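Local coordinates for protein RNase NGR3 (Nicotiana glutinosa, PDB 1VD1) that probably cleaves RNA as a ribonuclease of the T2 family and binds adenosine and guanosine monophosphates, at residues H171-V176 with I203-F208; Q16-Y21 with D39-G44; Y12-W17 with Q175-V180. All blocks are in the same frame, centred on the assembly; numbering follows the deposited sequence.

All three contacts are buried and share the antiparallel sheet of the ribonuclease. Contact 3 lies deepest, about 4 Å from the centre of the chain: strands 10-16 and 171-181 pair there through a regular ladder, with aromatic and aliphatic side chains along much of it and glutamines at the end near the nucleotide. Contact 2 carries strand 10-16 across to strand 41-48, where the ladder gives way to an aromatic pair and to side chains lining the nucleotide. Contact 1 lies farthest out, about 13 Å from the centre, and includes one exposed residue, His171; a single bridge and a polar side-chain pair fasten the C-terminal strand there. One AMP touches all three.

Contact 1: H171-V176 with I203-F208; sequences HQIYQV and IEFPPF. With AMP (adenosine monophosphate), chain C.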
loop_
_atom_site.group_PDB
_atom_site.type_symbol
_atom_site.label_atom_id
_atom_site.label_comp_id
_atom_site.label_asym_id
_atom_site.label_seq_id
_atom_site.Cartn_x
_atom_site.Cartn_y
_atom_site.Cartn_z
ATOM N N HIS A 171 -16.379 10.243 -1.285
ATOM C CA HIS A 171 -15.525 9.269 -1.950
ATOM C C HIS A 171 -14.119 9.797 -1.715
ATOM O O HIS A 171 -13.856 10.982 -1.921
ATOM C CB HIS A 171 -15.864 9.218 -3.438
ATOM C CG HIS A 171 -17.273 8.792 -3.708
ATOM N ND1 HIS A 171 -17.688 7.483 -3.588
ATOM C CD2 HIS A 171 -18.377 9.509 -4.027
ATOM C CE1 HIS A 171 -18.987 7.412 -3.822
ATOM N NE2 HIS A 171 -19.429 8.627 -4.089
ATOM N N GLN A 172 -13.221 8.924 -1.270
ATOM C CA GLN A 172 -11.859 9.336 -0.956
ATOM C C GLN A 172 -10.814 8.369 -1.492
ATOM O O GLN A 172 -11.107 7.192 -1.726
ATOM C CB GLN A 172 -11.704 9.424 0.563
ATOM C CG GLN A 172 -11.981 8.085 1.247
ATOM C CD GLN A 172 -12.042 8.168 2.764
ATOM O OE1 GLN A 172 -12.169 7.149 3.445
ATOM N NE2 GLN A 172 -11.960 9.376 3.297
ATOM N N ILE A 173 -9.595 8.874 -1.675
ATOM C CA ILE A 173 -8.487 8.044 -2.137
ATOM C C ILE A 173 -8.130 7.122 -0.974
ATOM O O ILE A 173 -7.818 7.582 0.123
ATOM C CB ILE A 173 -7.255 8.897 -2.531
ATOM C CG1 ILE A 173 -6.109 7.972 -2.952
ATOM C CG2 ILE A 173 -6.829 9.798 -1.367
ATOM C CD1 ILE A 173 -4.909 8.689 -3.540
ATOM N N TYR A 174 -8.187 5.817 -1.214
ATOM C CA TYR A 174 -7.911 4.840 -0.166
ATOM C C TYR A 174 -6.609 4.094 -0.396
ATOM O O TYR A 174 -5.741 4.068 0.477
ATOM C CB TYR A 174 -9.089 3.869 -0.076
ATOM C CG TYR A 174 -8.875 2.682 0.835
ATOM C CD1 TYR A 174 -8.393 2.845 2.137
ATOM C CD2 TYR A 174 -9.170 1.390 0.398
ATOM C CE1 TYR A 174 -8.209 1.742 2.976
ATOM C CE2 TYR A 174 -8.991 0.290 1.224
ATOM C CZ TYR A 174 -8.512 0.471 2.509
ATOM O OH TYR A 174 -8.336 -0.627 3.320
ATOM N N GLN A 175 -6.464 3.477 -1.565
ATOM C CA GLN A 175 -5.228 2.767 -1.871
ATOM C C GLN A 175 -4.676 3.089 -3.254
ATOM O O GLN A 175 -5.420 3.432 -4.177
ATOM C CB GLN A 175 -5.421 1.258 -1.705
ATOM C CG GLN A 175 -5.590 0.886 -0.239
ATOM C CD GLN A 175 -5.526 -0.600 0.013
ATOM O OE1 GLN A 175 -4.937 -1.039 1.001
ATOM N NE2 GLN A 175 -6.135 -1.385 -0.870
ATOM N N VAL A 176 -3.357 2.988 -3.380
ATOM C CA VAL A 176 -2.676 3.277 -4.633
ATOM C C VAL A 176 -1.888 2.054 -5.084
ATOM O O VAL A 176 -1.031 1.547 -4.358
ATOM C CB VAL A 176 -1.720 4.486 -4.475
ATOM C CG1 VAL A 176 -0.961 4.742 -5.774
ATOM C CG2 VAL A 176 -2.519 5.712 -4.068
ATOM N N ILE A 203 -12.539 13.362 -5.904
ATOM C CA ILE A 203 -12.409 12.661 -4.633
ATOM C C ILE A 203 -11.761 13.441 -3.501
ATOM O O ILE A 203 -11.103 14.462 -3.710
ATOM C CB ILE A 203 -11.625 11.359 -4.808
ATOM C CG1 ILE A 203 -10.209 11.669 -5.293
ATOM C CG2 ILE A 203 -12.343 10.451 -5.798
ATOM C CD1 ILE A 203 -9.327 10.435 -5.419
ATOM N N GLU A 204 -11.949 12.908 -2.298
ATOM C CA GLU A 204 -11.428 13.475 -1.063
ATOM C C GLU A 204 -10.067 12.876 -0.713
ATOM O O GLU A 204 -9.825 11.683 -0.921
ATOM C CB GLU A 204 -12.415 13.184 0.068
ATOM C CG GLU A 204 -12.050 13.741 1.434
ATOM C CD GLU A 204 -13.095 13.385 2.475
ATOM O OE1 GLU A 204 -13.164 12.202 2.884
ATOM O OE2 GLU A 204 -13.861 14.288 2.874
ATOM N N PHE A 205 -9.189 13.724 -0.188
ATOM C CA PHE A 205 -7.847 13.346 0.249
ATOM C C PHE A 205 -7.855 13.876 1.684
ATOM O O PHE A 205 -7.283 14.926 1.979
ATOM C CB PHE A 205 -6.806 14.068 -0.607
ATOM C CG PHE A 205 -5.385 13.670 -0.325
ATOM C CD1 PHE A 205 -5.081 12.435 0.246
ATOM C CD2 PHE A 205 -4.340 14.513 -0.684
ATOM C CE1 PHE A 205 -3.759 12.056 0.447
ATOM C CE2 PHE A 205 -3.017 14.140 -0.486
ATOM C CZ PHE A 205 -2.728 12.907 0.081
ATOM N N PRO A 206 -8.525 13.147 2.590
ATOM C CA PRO A 206 -8.693 13.458 4.013
ATOM C C PRO A 206 -7.477 13.447 4.922
ATOM O O PRO A 206 -6.552 12.663 4.742
ATOM C CB PRO A 206 -9.715 12.424 4.457
ATOM C CG PRO A 206 -9.254 11.216 3.706
ATOM C CD PRO A 206 -9.027 11.787 2.308
ATOM N N PRO A 207 -7.469 14.344 5.920
ATOM C CA PRO A 207 -6.373 14.439 6.883
ATOM C C PRO A 207 -6.782 13.550 8.058
ATOM O O PRO A 207 -7.884 12.995 8.060
ATOM C CB PRO A 207 -6.375 15.915 7.249
ATOM C CG PRO A 207 -7.838 16.218 7.275
ATOM C CD PRO A 207 -8.348 15.526 6.017
ATOM N N PHE A 208 -5.912 13.405 9.049
ATOM C CA PHE A 208 -6.250 12.583 10.205
ATOM C C PHE A 208 -7.236 13.291 11.130
ATOM O O PHE A 208 -8.260 12.669 11.485
ATOM C CB PHE A 208 -4.988 12.197 10.979
ATOM C CG PHE A 208 -4.442 10.847 10.609
ATOM C CD1 PHE A 208 -5.228 9.706 10.753
ATOM C CD2 PHE A 208 -3.144 10.713 10.126
ATOM C CE1 PHE A 208 -4.729 8.451 10.423
ATOM C CE2 PHE A 208 -2.634 9.460 9.792
ATOM C CZ PHE A 208 -3.429 8.327 9.942
HETATM P P AMP C . -9.484 -3.982 2.379
HETATM O O1P AMP C . -10.301 -4.113 1.165
HETATM O O2P AMP C . -10.209 -3.313 3.498
HETATM O O3P AMP C . -8.137 -3.310 2.092
HETATM O "O5'" AMP C . -9.213 -5.543 2.821
HETATM C "C5'" AMP C . -7.915 -5.927 3.372
HETATM C "C4'" AMP C . -8.151 -6.586 4.765
HETATM O "O4'" AMP C . -6.989 -6.256 5.616
HETATM C "C3'" AMP C . -9.523 -6.036 5.564
HETATM O "O3'" AMP C . -10.051 -7.244 6.311
HETATM C "C2'" AMP C . -8.869 -4.897 6.484
HETATM O "O2'" AMP C . -9.462 -4.751 7.762
HETATM C "C1'" AMP C . -7.324 -5.343 6.677
HETATM N N9 AMP C . -6.422 -4.173 6.590
HETATM C C8 AMP C . -6.266 -3.260 5.527
HETATM N N7 AMP C . -5.485 -2.183 5.754
HETATM C C5 AMP C . -5.050 -2.500 7.043
HETATM C C6 AMP C . -4.198 -1.793 7.930
HETATM N N6 AMP C . -3.671 -0.584 7.527
HETATM N N1 AMP C . -3.965 -2.405 9.167
HETATM C C2 AMP C . -4.452 -3.623 9.492
HETATM N N3 AMP C . -5.271 -4.362 8.716
HETATM C C4 AMP C . -5.556 -3.736 7.537
#
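Gln172 and Glu204 form a single beta bridge, by which the C-terminal strand 202-205 joins strand 171-181 of the central antiparallel sheet of this T2-type ribonuclease. The short segments cross at 56°, consistent with a pairing limited to one bridge. Both backbone bonds belong to Glu204: its N donates to His171 O at 2.7 Å, and its O accepts from Ile173 N at 2.9 Å, gripping the residues that flank Gln172.

The side chains add a polar pair. Gln172 CG sits between its own N and carbonyl carbon (chi1 60°), and the extended chain beyond runs alongside Glu204, bringing NE2 within 3.1 Å of Glu204 OE1 in a weak hydrogen bond. The same NE2 lies 3.3 Å from Pro206 CG, and its stronger partner is Asp23. Glutamine suits this buried position because its amide both donates through NE2 and accepts, through OE1, a weak bond from Asn164. The other Glu204 oxygen, OE2, takes a bond from Gly139 N.

Apolar contacts fill the neighbouring side. Ile173 CB meets Ile203 CD1 at 3.9 Å, while Ile173 CG2 approaches Phe205 CD1 obliquely at 3.6 Å, so beta-branched and aromatic groups pack beside the bridge, with Trp17 against Phe205.

Tyr174 turns from the C-terminal strand to the ligand. Tyr174 and Gln175 both face Glu162 of strand 160-165, a classic beta bulge, and Tyr174 OH donates to AMP O3P at 3.0 Å, the oxygen lying near the ring plane. A phenylalanine here would probably leave that phosphate oxygen without its hydroxyl donor and weaken the hold on the nucleotide. One face of the tyrosine ring rests on its neighbour, Gln175 CG standing 3.6 Å above the ring centre.

Contact 2: Q16-Y21 with D39-G44; sequences QWPASY and DFSIHG. With AMP (adenosine monophosphate), chain C.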
loop_
_atom_site.group_PDB
_atom_site.type_symbol
_atom_site.label_atom_id
_atom_site.label_comp_id
_atom_site.label_asym_id
_atom_site.label_seq_id
_atom_site.Cartn_x
_atom_site.Cartn_y
_atom_site.Cartn_z
ATOM N N GLN A 16 -1.465 2.589 1.074
ATOM C CA GLN A 16 -2.749 3.015 1.587
ATOM C C GLN A 16 -2.636 4.393 2.224
ATOM O O GLN A 16 -1.549 4.824 2.607
ATOM C CB GLN A 16 -3.202 1.978 2.613
ATOM C CG GLN A 16 -4.482 2.270 3.368
ATOM C CD GLN A 16 -4.824 1.136 4.307
ATOM O OE1 GLN A 16 -5.204 0.047 3.870
ATOM N NE2 GLN A 16 -4.668 1.372 5.608
ATOM N N TRP A 17 -3.761 5.095 2.292
ATOM C CA TRP A 17 -3.798 6.405 2.929
ATOM C C TRP A 17 -4.420 6.082 4.283
ATOM O O TRP A 17 -5.617 5.818 4.378
ATOM C CB TRP A 17 -4.691 7.362 2.134
ATOM C CG TRP A 17 -4.717 8.746 2.700
ATOM C CD1 TRP A 17 -5.812 9.438 3.124
ATOM C CD2 TRP A 17 -3.591 9.600 2.923
ATOM N NE1 TRP A 17 -5.439 10.673 3.603
ATOM C CE2 TRP A 17 -4.081 10.798 3.493
ATOM C CE3 TRP A 17 -2.216 9.471 2.698
ATOM C CZ2 TRP A 17 -3.241 11.859 3.843
ATOM C CZ3 TRP A 17 -1.380 10.528 3.047
ATOM C CH2 TRP A 17 -1.900 11.706 3.615
ATOM N N PRO A 18 -3.611 6.087 5.354
ATOM C CA PRO A 18 -4.127 5.772 6.690
ATOM C C PRO A 18 -5.424 6.468 7.079
ATOM O O PRO A 18 -6.331 5.844 7.628
ATOM C CB PRO A 18 -2.966 6.156 7.606
ATOM C CG PRO A 18 -1.774 5.878 6.758
ATOM C CD PRO A 18 -2.188 6.467 5.421
ATOM N N ALA A 19 -5.511 7.760 6.791
ATOM C CA ALA A 19 -6.694 8.533 7.138
ATOM C C ALA A 19 -7.983 7.959 6.555
ATOM O O ALA A 19 -9.046 8.051 7.172
ATOM C CB ALA A 19 -6.510 9.980 6.692
ATOM N N SER A 20 -7.886 7.359 5.371
ATOM C CA SER A 20 -9.058 6.789 4.714
ATOM C C SER A 20 -9.462 5.427 5.247
ATOM O O SER A 20 -10.533 4.917 4.915
ATOM C CB SER A 20 -8.829 6.714 3.204
ATOM O OG SER A 20 -8.695 8.018 2.674
ATOM N N TYR A 21 -8.602 4.831 6.068
ATOM C CA TYR A 21 -8.910 3.541 6.671
ATOM C C TYR A 21 -9.523 3.844 8.034
ATOM O O TYR A 21 -10.250 3.030 8.600
ATOM C CB TYR A 21 -7.634 2.709 6.873
ATOM C CG TYR A 21 -7.877 1.364 7.527
ATOM C CD1 TYR A 21 -8.246 0.253 6.770
ATOM C CD2 TYR A 21 -7.770 1.211 8.913
ATOM C CE1 TYR A 21 -8.499 -0.979 7.370
ATOM C CE2 TYR A 21 -8.023 -0.017 9.526
ATOM C CZ TYR A 21 -8.385 -1.107 8.748
ATOM O OH TYR A 21 -8.615 -2.330 9.337
ATOM N N ASP A 39 1.145 10.069 6.231
ATOM C CA ASP A 39 1.760 9.785 4.939
ATOM C C ASP A 39 1.247 8.441 4.420
ATOM O O ASP A 39 0.662 7.668 5.178
ATOM C CB ASP A 39 3.280 9.749 5.147
ATOM C CG ASP A 39 4.062 9.566 3.864
ATOM O OD1 ASP A 39 3.476 9.651 2.763
ATOM O OD2 ASP A 39 5.287 9.347 3.965
ATOM N N PHE A 40 1.446 8.165 3.134
ATOM C CA PHE A 40 1.001 6.885 2.588
ATOM C C PHE A 40 1.794 5.765 3.247
ATOM O O PHE A 40 3.001 5.888 3.458
ATOM C CB PHE A 40 1.201 6.830 1.071
ATOM C CG PHE A 40 0.206 7.649 0.307
ATOM C CD1 PHE A 40 0.414 9.011 0.106
ATOM C CD2 PHE A 40 -0.962 7.066 -0.183
ATOM C CE1 PHE A 40 -0.526 9.783 -0.569
ATOM C CE2 PHE A 40 -1.912 7.830 -0.860
ATOM C CZ PHE A 40 -1.691 9.196 -1.053
ATOM N N SER A 41 1.108 4.679 3.578
ATOM C CA SER A 41 1.746 3.540 4.220
ATOM C C SER A 41 1.705 2.330 3.295
ATOM O O SER A 41 1.059 2.354 2.252
ATOM C CB SER A 41 1.025 3.202 5.525
ATOM O OG SER A 41 -0.329 2.856 5.274
ATOM N N ILE A 42 2.404 1.272 3.684
ATOM C CA ILE A 42 2.428 0.063 2.884
ATOM C C ILE A 42 1.305 -0.876 3.307
ATOM O O ILE A 42 1.024 -1.025 4.496
ATOM C CB ILE A 42 3.770 -0.690 3.067
ATOM C CG1 ILE A 42 4.934 0.211 2.639
ATOM C CG2 ILE A 42 3.767 -1.994 2.262
ATOM C CD1 ILE A 42 6.288 -0.280 3.116
ATOM N N HIS A 43 0.625 -1.476 2.335
ATOM C CA HIS A 43 -0.372 -2.472 2.682
ATOM C C HIS A 43 0.315 -3.788 2.333
ATOM O O HIS A 43 0.449 -4.675 3.179
ATOM C CB HIS A 43 -1.666 -2.326 1.881
ATOM C CG HIS A 43 -2.700 -3.351 2.237
ATOM N ND1 HIS A 43 -4.020 -3.247 1.859
ATOM C CD2 HIS A 43 -2.597 -4.517 2.921
ATOM C CE1 HIS A 43 -4.686 -4.302 2.289
ATOM N NE2 HIS A 43 -3.847 -5.090 2.936
ATOM N N GLY A 44 0.784 -3.906 1.092
ATOM C CA GLY A 44 1.463 -5.129 0.713
ATOM C C GLY A 44 2.185 -5.113 -0.617
ATOM O O GLY A 44 2.069 -4.171 -1.403
HETATM P P AMP C . -9.484 -3.982 2.379
HETATM O O1P AMP C . -10.301 -4.113 1.165
HETATM O O2P AMP C . -10.209 -3.313 3.498
HETATM O O3P AMP C . -8.137 -3.310 2.092
HETATM O "O5'" AMP C . -9.213 -5.543 2.821
HETATM C "C5'" AMP C . -7.915 -5.927 3.372
HETATM C "C4'" AMP C . -8.151 -6.586 4.765
HETATM O "O4'" AMP C . -6.989 -6.256 5.616
HETATM C "C3'" AMP C . -9.523 -6.036 5.564
HETATM O "O3'" AMP C . -10.051 -7.244 6.311
HETATM C "C2'" AMP C . -8.869 -4.897 6.484
HETATM O "O2'" AMP C . -9.462 -4.751 7.762
HETATM C "C1'" AMP C . -7.324 -5.343 6.677
HETATM N N9 AMP C . -6.422 -4.173 6.590
HETATM C C8 AMP C . -6.266 -3.260 5.527
HETATM N N7 AMP C . -5.485 -2.183 5.754
HETATM C C5 AMP C . -5.050 -2.500 7.043
HETATM C C6 AMP C . -4.198 -1.793 7.930
HETATM N N6 AMP C . -3.671 -0.584 7.527
HETATM N N1 AMP C . -3.965 -2.405 9.167
HETATM C C2 AMP C . -4.452 -3.623 9.492
HETATM N N3 AMP C . -5.271 -4.362 8.716
HETATM C C4 AMP C . -5.556 -3.736 7.537
#
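Ser41 O accepts the backbone N-H of Gln16 at 2.8 Å, and the reverse bond, Ser41 N to Gln16 O, has the same 2.8 Å length.

Just beyond this pair the chain turns, and Trp17 crosses Phe40 at about a right angle. Its CE3 stands over the centre of the Phe40 ring, 3.7 Å from Phe40 CE1, with the two six-membered rings oblique at 48°. Trp17 CZ3 also reaches the backbone of Asp39 and Phe40. Large flat side chains suit this buried corner, where helix 125-130 packs against both rings; the indole NE1 finds its acceptor in Pro206 O. Pro18, whose ring stiffens the turn into a short, weakly bonded helix, lays CD 3.1 Å from Asp39 O and CG 3.7 Å from Ser41 OG. The small serine side chain lets the proline ring come this close to the strand.

The bonded pair is an antiparallel hydrogen-bonded one and joins strand 10-16 to strand 41-48. Farther along, His43 and Gly44 both face Val14 in a classic beta bulge, and His43, probably an active-site residue as in other members of the family, points toward segment 16-21. Its CG is anti to the backbone N (chi1 -180°), which carries the imidazole to two bound AMP molecules. N7 of one lies over a face of the ring, offset toward the rim, and CE1 is 3.6 Å from O3P of the same AMP, while ND1 bonds to Gln175 OE1.

This AMP lies between groups of the two segments. The Gln16 side chain reaches the N6 and N7 edge of the adenine. Tyr21 puts one ring face over the base, and its OH shares a hydrogen bond of 3.0 Å with AMP O2', which lies in the plane of the tyrosine ring.

Contact 3: Y12-W17 with Q175-V180; sequences YFVQQW and QVYLCV. With AMP (adenosine monophosphate), chain C.
Tyr12 and Tyr177 meet edge-to-face across the strand pair, the edge of Tyr177 directed at the face of Tyr12, with centroids 5.7 Å apart and planes at 89°. Val14 lies against the face of the Tyr177 ring: CG1, anti to the backbone N (chi1 -168°), stands over its centre in a CH-pi contact, 4.0 Å from the centroid. The other branch, CG2, touches Tyr177 CE2 at 3.6 Å, while CG1 also borders the Gln175 amide, so a beta-branched residue suits the place. At the far end Cys179 SG lies obliquely beside Tyr12, 3.6 Å from CE2; its disulfide to Cys190 fixes the sulfur there.

These side chains are held in step by a regular antiparallel ladder in which Phe13 pairs with Leu178 and Gln15 with Val176, both as hydrogen-bonded pairs. The Phe13 N to Leu178 O bond, 2.6 Å long, is almost straight at 175°. Facing the other way, Phe13, Gln15, Val176 and Leu178 line the side met by helix 109-123. Gln15 is the polar member here: besides bonding Ser123 OG, its NE2 donates to a water at 2.9 Å, and that water donates to Phe13 O and to Val176 O, each at 2.8 Å. It thus gives a second hydrogen bond to each of two carbonyl oxygens already bonded in the ladder.

Farther out, Glu162 of strand 160-165 accepts from both Tyr177 OH and Gln175 NE2, positioning the phenol and turning the amide. Gln175 OE1 is then hydrogen-bonded to ND1 of His43, probably an active-site residue, on strand 41-48. The apolar ring cluster consequently passes, along one face of the same strands, into a chain of polar bonds from Glu162 through Gln175 to the imidazole, which is likely to restrict how His43 can rotate beside the bound nucleotides.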
loop_
_atom_site.group_PDB
_atom_site.type_symbol
_atom_site.label_atom_id
_atom_site.label_comp_id
_atom_site.label_asym_id
_atom_site.label_seq_id
_atom_site.Cartn_x
_atom_site.Cartn_y
_atom_site.Cartn_z
ATOM N N TYR A 12 1.982 -6.328 -7.442
ATOM C CA TYR A 12 1.170 -5.144 -7.268
ATOM C C TYR A 12 1.818 -4.618 -5.984
ATOM O O TYR A 12 1.977 -5.383 -5.026
ATOM C CB TYR A 12 -0.282 -5.487 -6.953
ATOM C CG TYR A 12 -1.178 -5.550 -8.155
ATOM C CD1 TYR A 12 -2.071 -6.609 -8.316
ATOM C CD2 TYR A 12 -1.144 -4.551 -9.129
ATOM C CE1 TYR A 12 -2.905 -6.675 -9.425
ATOM C CE2 TYR A 12 -1.977 -4.605 -10.238
ATOM C CZ TYR A 12 -2.852 -5.675 -10.376
ATOM O OH TYR A 12 -3.673 -5.755 -11.471
ATOM N N PHE A 13 2.257 -3.362 -5.984
ATOM C CA PHE A 13 2.802 -2.756 -4.771
ATOM C C PHE A 13 1.655 -1.867 -4.338
ATOM O O PHE A 13 1.285 -0.913 -5.033
ATOM C CB PHE A 13 4.064 -1.926 -5.039
ATOM C CG PHE A 13 4.584 -1.222 -3.813
ATOM C CD1 PHE A 13 4.762 -1.919 -2.616
ATOM C CD2 PHE A 13 4.868 0.141 -3.846
ATOM C CE1 PHE A 13 5.214 -1.260 -1.466
ATOM C CE2 PHE A 13 5.318 0.806 -2.708
ATOM C CZ PHE A 13 5.491 0.099 -1.511
ATOM N N VAL A 14 1.061 -2.204 -3.204
ATOM C CA VAL A 14 -0.105 -1.489 -2.722
ATOM C C VAL A 14 0.152 -0.633 -1.496
ATOM O O VAL A 14 0.614 -1.123 -0.465
ATOM C CB VAL A 14 -1.238 -2.495 -2.419
ATOM C CG1 VAL A 14 -2.553 -1.772 -2.187
ATOM C CG2 VAL A 14 -1.362 -3.478 -3.589
ATOM N N GLN A 15 -0.127 0.659 -1.636
ATOM C CA GLN A 15 0.028 1.597 -0.538
ATOM C C GLN A 15 -1.359 2.056 -0.132
ATOM O O GLN A 15 -2.315 1.949 -0.896
ATOM C CB GLN A 15 0.882 2.785 -0.959
ATOM C CG GLN A 15 2.289 2.371 -1.345
ATOM C CD GLN A 15 3.134 3.542 -1.782
ATOM O OE1 GLN A 15 3.525 4.387 -0.969
ATOM N NE2 GLN A 15 3.414 3.607 -3.075
ATOM N N GLN A 16 -1.465 2.589 1.074
ATOM C CA GLN A 16 -2.749 3.015 1.587
ATOM C C GLN A 16 -2.636 4.393 2.224
ATOM O O GLN A 16 -1.549 4.824 2.607
ATOM C CB GLN A 16 -3.202 1.978 2.613
ATOM C CG GLN A 16 -4.482 2.270 3.368
ATOM C CD GLN A 16 -4.824 1.136 4.307
ATOM O OE1 GLN A 16 -5.204 0.047 3.870
ATOM N NE2 GLN A 16 -4.668 1.372 5.608
ATOM N N TRP A 17 -3.761 5.095 2.292
ATOM C CA TRP A 17 -3.798 6.405 2.929
ATOM C C TRP A 17 -4.420 6.082 4.283
ATOM O O TRP A 17 -5.617 5.818 4.378
ATOM C CB TRP A 17 -4.691 7.362 2.134
ATOM C CG TRP A 17 -4.717 8.746 2.700
ATOM C CD1 TRP A 17 -5.812 9.438 3.124
ATOM C CD2 TRP A 17 -3.591 9.600 2.923
ATOM N NE1 TRP A 17 -5.439 10.673 3.603
ATOM C CE2 TRP A 17 -4.081 10.798 3.493
ATOM C CE3 TRP A 17 -2.216 9.471 2.698
ATOM C CZ2 TRP A 17 -3.241 11.859 3.843
ATOM C CZ3 TRP A 17 -1.380 10.528 3.047
ATOM C CH2 TRP A 17 -1.900 11.706 3.615
ATOM N N GLN A 175 -6.464 3.477 -1.565
ATOM C CA GLN A 175 -5.228 2.767 -1.871
ATOM C C GLN A 175 -4.676 3.089 -3.254
ATOM O O GLN A 175 -5.420 3.432 -4.177
ATOM C CB GLN A 175 -5.421 1.258 -1.705
ATOM C CG GLN A 175 -5.590 0.886 -0.239
ATOM C CD GLN A 175 -5.526 -0.600 0.013
ATOM O OE1 GLN A 175 -4.937 -1.039 1.001
ATOM N NE2 GLN A 175 -6.135 -1.385 -0.870
ATOM N N VAL A 176 -3.357 2.988 -3.380
ATOM C CA VAL A 176 -2.676 3.277 -4.633
ATOM C C VAL A 176 -1.888 2.054 -5.084
ATOM O O VAL A 176 -1.031 1.547 -4.358
ATOM C CB VAL A 176 -1.720 4.486 -4.475
ATOM C CG1 VAL A 176 -0.961 4.742 -5.774
ATOM C CG2 VAL A 176 -2.519 5.712 -4.068
ATOM N N TYR A 177 -2.191 1.587 -6.292
ATOM C CA TYR A 177 -1.539 0.415 -6.849
ATOM C C TYR A 177 -0.522 0.786 -7.910
ATOM O O TYR A 177 -0.821 1.540 -8.833
ATOM C CB TYR A 177 -2.558 -0.529 -7.503
ATOM C CG TYR A 177 -3.510 -1.205 -6.549
ATOM C CD1 TYR A 177 -4.452 -0.470 -5.842
ATOM C CD2 TYR A 177 -3.495 -2.589 -6.389
ATOM C CE1 TYR A 177 -5.363 -1.089 -4.998
ATOM C CE2 TYR A 177 -4.402 -3.222 -5.544
ATOM C CZ TYR A 177 -5.334 -2.464 -4.853
ATOM O OH TYR A 177 -6.251 -3.079 -4.023
ATOM N N LEU A 178 0.678 0.241 -7.764
ATOM C CA LEU A 178 1.754 0.431 -8.726
ATOM C C LEU A 178 2.272 -0.973 -8.978
ATOM O O LEU A 178 2.172 -1.843 -8.104
ATOM C CB LEU A 178 2.881 1.305 -8.155
ATOM C CG LEU A 178 2.622 2.809 -8.050
ATOM C CD1 LEU A 178 3.797 3.488 -7.340
ATOM C CD2 LEU A 178 2.428 3.386 -9.450
ATOM N N CYS A 179 2.806 -1.208 -10.170
ATOM C CA CYS A 179 3.338 -2.514 -10.501
ATOM C C CYS A 179 4.863 -2.530 -10.500
ATOM O O CYS A 179 5.515 -1.566 -10.915
ATOM C CB CYS A 179 2.788 -2.986 -11.857
ATOM S SG CYS A 179 1.011 -3.338 -11.716
ATOM N N VAL A 180 5.407 -3.637 -10.006
ATOM C CA VAL A 180 6.839 -3.862 -9.912
ATOM C C VAL A 180 7.170 -5.151 -10.664
ATOM O O VAL A 180 6.397 -6.112 -10.637
ATOM C CB VAL A 180 7.260 -3.994 -8.426
ATOM C CG1 VAL A 180 8.731 -4.344 -8.312
ATOM C CG2 VAL A 180 6.958 -2.691 -7.701
HETATM P P AMP C . -9.484 -3.982 2.379
HETATM O O1P AMP C . -10.301 -4.113 1.165
HETATM O O2P AMP C . -10.209 -3.313 3.498
HETATM O O3P AMP C . -8.137 -3.310 2.092
HETATM O "O5'" AMP C . -9.213 -5.543 2.821
HETATM C "C5'" AMP C . -7.915 -5.927 3.372
HETATM C "C4'" AMP C . -8.151 -6.586 4.765
HETATM O "O4'" AMP C . -6.989 -6.256 5.616
HETATM C "C3'" AMP C . -9.523 -6.036 5.564
HETATM O "O3'" AMP C . -10.051 -7.244 6.311
HETATM C "C2'" AMP C . -8.869 -4.897 6.484
HETATM O "O2'" AMP C . -9.462 -4.751 7.762
HETATM C "C1'" AMP C . -7.324 -5.343 6.677
HETATM N N9 AMP C . -6.422 -4.173 6.590
HETATM C C8 AMP C . -6.266 -3.260 5.527
HETATM N N7 AMP C . -5.485 -2.183 5.754
HETATM C C5 AMP C . -5.050 -2.500 7.043
HETATM C C6 AMP C . -4.198 -1.793 7.930
HETATM N N6 AMP C . -3.671 -0.584 7.527
HETATM N N1 AMP C . -3.965 -2.405 9.167
HETATM C C2 AMP C . -4.452 -3.623 9.492
HETATM N N3 AMP C . -5.271 -4.362 8.716
HETATM C C4 AMP C . -5.556 -3.736 7.537
HETATM O O HOH W 1 1.753 1.820 -4.581
#